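Local coordinates for class II aldolase/adducin N-terminal domain-containing protein (Thermoplasma acidophilum, PDB 3M4R), which is of uncharacterised function but binds a zinc ion in its N-terminal class II aldolase/adducin-like domain and is probably an oxidoreductase of the short-chain dehydrogenase family, at residues Leu137-Asn141 / Thr142-Ser146; Asp147-Ala150 / Lys151-Asn155. All coordinates share one frame; numbering follows the deposited sequence.

In the fold
Followed from the N terminus, the chain leaves zinc-binding strand 127-131, runs through helix 134-140 and, after the five-residue loop 141-145, enters helix 146-153. Interaction 1 closes the loop between the two helices, at the end of the first; interaction 2 spans nearly all of the second, just ahead of edge strand 156-159. The contacts stand in series, neither nested nor crossed. They do touch: I139 and L144 of the first pack on I149 and I152 of the second, and F214 of helix 197-215 meets I139, L144 and I152. Together they fasten a helical hairpin to the C-terminal helix and to one margin of the mixed sheet.

Interaction 1: residues Leu137-Asn141 / Thr142-Ser146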
loop_
_atom_site.group_PDB
_atom_site.type_symbol
_atom_site.label_atom_id
_atom_site.label_comp_id
_atom_site.label_asym_id
_atom_site.label_seq_id
_atom_site.Cartn_x
_atom_site.Cartn_y
_atom_site.Cartn_z
ATOM N N LEU A 137 12.822 0.027 8.441
ATOM C CA LEU A 137 13.015 1.152 9.330
ATOM C C LEU A 137 14.467 1.205 9.796
ATOM O O LEU A 137 15.053 2.276 9.803
ATOM C CB LEU A 137 12.067 1.073 10.538
ATOM C CG LEU A 137 10.567 1.424 10.380
ATOM C CD1 LEU A 137 9.841 1.279 11.749
ATOM C CD2 LEU A 137 10.364 2.842 9.838
ATOM N N SER A 138 15.045 0.048 10.140
ATOM C CA SER A 138 16.439 -0.031 10.568
ATOM C C SER A 138 17.420 0.415 9.502
ATOM O O SER A 138 18.286 1.228 9.773
ATOM C CB SER A 138 16.842 -1.456 10.940
ATOM O OG SER A 138 16.140 -1.918 12.072
ATOM N N ILE A 139 17.293 -0.134 8.293
ATOM C CA ILE A 139 18.238 0.193 7.236
ATOM C C ILE A 139 18.128 1.650 6.831
ATOM O O ILE A 139 19.136 2.287 6.541
ATOM C CB ILE A 139 18.139 -0.746 5.992
ATOM C CG1 ILE A 139 19.512 -0.799 5.303
ATOM C CG2 ILE A 139 17.063 -0.275 5.027
ATOM C CD1 ILE A 139 19.632 -1.809 4.196
ATOM N N THR A 140 16.918 2.190 6.837
ATOM C CA THR A 140 16.719 3.572 6.430
ATOM C C THR A 140 17.060 4.546 7.555
ATOM O O THR A 140 17.227 5.728 7.302
ATOM C CB THR A 140 15.326 3.802 5.872
ATOM O OG1 THR A 140 14.329 3.515 6.863
ATOM C CG2 THR A 140 15.110 2.914 4.638
ATOM N N ASN A 141 17.185 4.042 8.780
ATOM C CA ASN A 141 17.593 4.868 9.918
ATOM C C ASN A 141 19.112 4.907 10.141
ATOM O O ASN A 141 19.546 5.555 11.060
ATOM C CB ASN A 141 16.893 4.426 11.217
ATOM C CG ASN A 141 15.609 5.156 11.440
ATOM O OD1 ASN A 141 15.606 6.371 11.616
ATOM N ND2 ASN A 141 14.497 4.436 11.399
ATOM N N THR A 142 19.888 4.207 9.308
ATOM C CA THR A 142 21.351 4.307 9.283
ATOM C C THR A 142 21.747 5.512 8.437
ATOM O O THR A 142 20.911 6.111 7.774
ATOM C CB THR A 142 22.033 3.078 8.615
ATOM O OG1 THR A 142 21.787 3.095 7.201
ATOM C CG2 THR A 142 21.566 1.745 9.208
ATOM N N ASP A 143 23.038 5.836 8.417
ATOM C CA ASP A 143 23.517 6.956 7.615
ATOM C C ASP A 143 23.861 6.525 6.194
ATOM O O ASP A 143 24.525 7.251 5.466
ATOM C CB ASP A 143 24.724 7.611 8.303
ATOM C CG ASP A 143 24.356 8.236 9.640
ATOM O OD1 ASP A 143 23.222 8.709 9.780
ATOM O OD2 ASP A 143 25.193 8.253 10.548
ATOM N N LEU A 144 23.403 5.350 5.778
ATOM C CA LEU A 144 23.716 4.884 4.440
ATOM C C LEU A 144 23.081 5.829 3.439
ATOM O O LEU A 144 21.923 6.172 3.578
ATOM C CB LEU A 144 23.225 3.452 4.212
ATOM C CG LEU A 144 24.095 2.310 4.754
ATOM C CD1 LEU A 144 23.355 1.003 4.469
ATOM C CD2 LEU A 144 25.530 2.298 4.160
ATOM N N PRO A 145 23.844 6.253 2.420
ATOM C CA PRO A 145 23.194 7.038 1.355
ATOM C C PRO A 145 22.066 6.248 0.651
ATOM O O PRO A 145 22.091 5.013 0.599
ATOM C CB PRO A 145 24.345 7.369 0.389
ATOM C CG PRO A 145 25.495 6.546 0.793
ATOM C CD PRO A 145 25.292 6.069 2.200
ATOM N N SER A 146 21.075 6.959 0.135
ATOM C CA SER A 146 19.896 6.321 -0.422
ATOM C C SER A 146 20.268 5.414 -1.600
ATOM O O SER A 146 19.686 4.325 -1.759
ATOM C CB SER A 146 18.875 7.381 -0.818
ATOM O OG SER A 146 18.292 7.932 0.360
HETATM O O HOH W 1 19.275 7.935 8.470
#
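T142 grips the end of helix 134-140 through the carbonyl of I139, an example of how one hydroxyl can serve the turn behind it and the turn ahead. Among the hydrogen bonds, T142 OG1 donates to I139 O at 2.8 Å, tilted 23° from the carbonyl plane, and T142 N adds a weak, longer bond to the same oxygen. That hydroxyl also accepts from L144 N at 3.1 Å. It can do both because chi1 of 71° sets OG1 between the backbone N and the carbonyl carbon, while the methyl CG2 swings beside N and rests 3.4 Å from S138 O. With an alanine here, L144 N would probably lose its side-chain acceptor and I139 O would be left with just the weak bond from T142 N in this turn. N141 folds its amide back along the helix instead: ND2 reaches L137 O at 2.7 Å from above the carbonyl plane. A water donates to both T140 O and T142 O, and the side chain of R186 hydrogen-bonds T140 O and L144 O, linking helix end and loop.

The apolar part is looser. I139 CG1 and L144 CD1 meet at 4.3 Å, side chains of helix and loop that share F214 and I152 as neighbours.

Just before the turn, the side chain of T140 lies about 7 Å from that of the zinc ligand H188. Within the link between helices 134-140 and 146-153, T142 to L144 form an ST turn just past the C-terminal end of the first helix.

Interaction 2: residues Asp147-Ala150 / Lys151-Asn155; sequences DQIA and KILGN
I149 sets CG1 beside its backbone N (chi1 -65°), which leaves CG2 anti to that N, and L153 holds CG beside its own N in like fashion (chi1 -64°); one turn apart, both side chains then run side by side in the same direction. CG2 of I149 meets CD1 of L153 at 3.6 Å. This is the i to i+4 packing of an alpha-helix, here helix 146-153, about two turns long. The same rotamer choice recurs in K151 and I152 and carries their gamma carbons over the carbonyl oxygen four residues back: K151 CG lies 3.2 Å from D147 O.

Underneath runs the backbone bonding. L153 N reaches I149 O in the carbonyl plane at 3.0 Å, and I152 N adds a weak bond to that oxygen. Outward, L153 also touches A211 of helix 197-215 and I136 of helix 134-140, while A150 faces V156 and V158 of the strand that follows.

The helix ends at G154, whose positive phi of 117° would jam a beta carbon against L153 O, so glycine suits the site. A150 O accepts twice there, weakly from L153 N and more firmly from G154 N at 2.9 Å.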
loop_
_atom_site.group_PDB
_atom_site.type_symbol
_atom_site.label_atom_id
_atom_site.label_comp_id
_atom_site.label_asym_id
_atom_site.label_seq_id
_atom_site.Cartn_x
_atom_site.Cartn_y
_atom_site.Cartn_z
ATOM N N ASP A 147 21.251 5.852 -2.398
ATOM C CA ASP A 147 21.674 5.091 -3.551
ATOM C C ASP A 147 22.323 3.778 -3.150
ATOM O O ASP A 147 22.184 2.783 -3.858
ATOM C CB ASP A 147 22.634 5.894 -4.447
ATOM C CG ASP A 147 21.925 6.990 -5.254
ATOM O OD1 ASP A 147 20.703 7.186 -5.103
ATOM O OD2 ASP A 147 22.598 7.673 -6.062
ATOM N N GLN A 148 23.045 3.745 -2.040
ATOM C CA GLN A 148 23.586 2.469 -1.611
ATOM C C GLN A 148 22.461 1.602 -1.004
ATOM O O GLN A 148 22.433 0.383 -1.167
ATOM C CB GLN A 148 24.769 2.657 -0.664
ATOM C CG GLN A 148 25.979 3.331 -1.303
ATOM C CD GLN A 148 27.096 3.466 -0.322
ATOM O OE1 GLN A 148 26.899 3.314 0.876
ATOM N NE2 GLN A 148 28.287 3.726 -0.816
ATOM N N ILE A 149 21.516 2.222 -0.335
ATOM C CA ILE A 149 20.315 1.476 0.074
ATOM C C ILE A 149 19.597 0.785 -1.116
ATOM O O ILE A 149 19.253 -0.400 -1.034
ATOM C CB ILE A 149 19.355 2.330 0.894
ATOM C CG1 ILE A 149 20.021 2.733 2.235
ATOM C CG2 ILE A 149 18.090 1.529 1.198
ATOM C CD1 ILE A 149 19.165 3.662 3.095
ATOM N N ALA A 150 19.428 1.507 -2.221
ATOM C CA ALA A 150 18.835 0.955 -3.444
ATOM C C ALA A 150 19.669 -0.213 -4.008
ATOM O O ALA A 150 19.103 -1.237 -4.423
ATOM C CB ALA A 150 18.668 2.055 -4.494
ATOM N N LYS A 151 21.000 -0.108 -3.981
ATOM C CA LYS A 151 21.823 -1.194 -4.506
ATOM C C LYS A 151 21.661 -2.443 -3.616
ATOM O O LYS A 151 21.747 -3.566 -4.112
ATOM C CB LYS A 151 23.316 -0.799 -4.698
ATOM C CG LYS A 151 23.547 0.466 -5.587
ATOM C CD LYS A 151 24.935 0.608 -6.343
ATOM C CE LYS A 151 26.001 -0.310 -5.904
ATOM N NZ LYS A 151 27.440 -0.115 -6.502
ATOM N N ILE A 152 21.392 -2.248 -2.325
ATOM C CA ILE A 152 21.238 -3.364 -1.391
ATOM C C ILE A 152 19.901 -4.060 -1.643
ATOM O O ILE A 152 19.822 -5.284 -1.706
ATOM C CB ILE A 152 21.281 -2.882 0.091
ATOM C CG1 ILE A 152 22.689 -2.370 0.452
ATOM C CG2 ILE A 152 20.921 -4.010 1.047
ATOM C CD1 ILE A 152 22.753 -1.478 1.691
ATOM N N LEU A 153 18.874 -3.254 -1.842
ATOM C CA LEU A 153 17.499 -3.711 -1.838
ATOM C C LEU A 153 16.965 -4.140 -3.209
ATOM O O LEU A 153 15.984 -4.874 -3.281
ATOM C CB LEU A 153 16.623 -2.610 -1.243
ATOM C CG LEU A 153 16.898 -2.264 0.222
ATOM C CD1 LEU A 153 15.891 -1.245 0.732
ATOM C CD2 LEU A 153 16.944 -3.496 1.161
ATOM N N GLY A 154 17.573 -3.657 -4.286
ATOM C CA GLY A 154 17.189 -4.092 -5.627
ATOM C C GLY A 154 16.629 -3.010 -6.520
ATOM O O GLY A 154 17.083 -1.877 -6.447
ATOM N N ASN A 155 15.648 -3.350 -7.376
ATOM C CA ASN A 155 15.148 -2.366 -8.325
ATOM C C ASN A 155 14.101 -1.519 -7.634
ATOM O O ASN A 155 12.886 -1.728 -7.802
ATOM C CB ASN A 155 14.566 -2.991 -9.595
ATOM C CG ASN A 155 14.329 -1.958 -10.667
ATOM O OD1 ASN A 155 14.819 -0.820 -10.563
ATOM N ND2 ASN A 155 13.605 -2.343 -11.717
#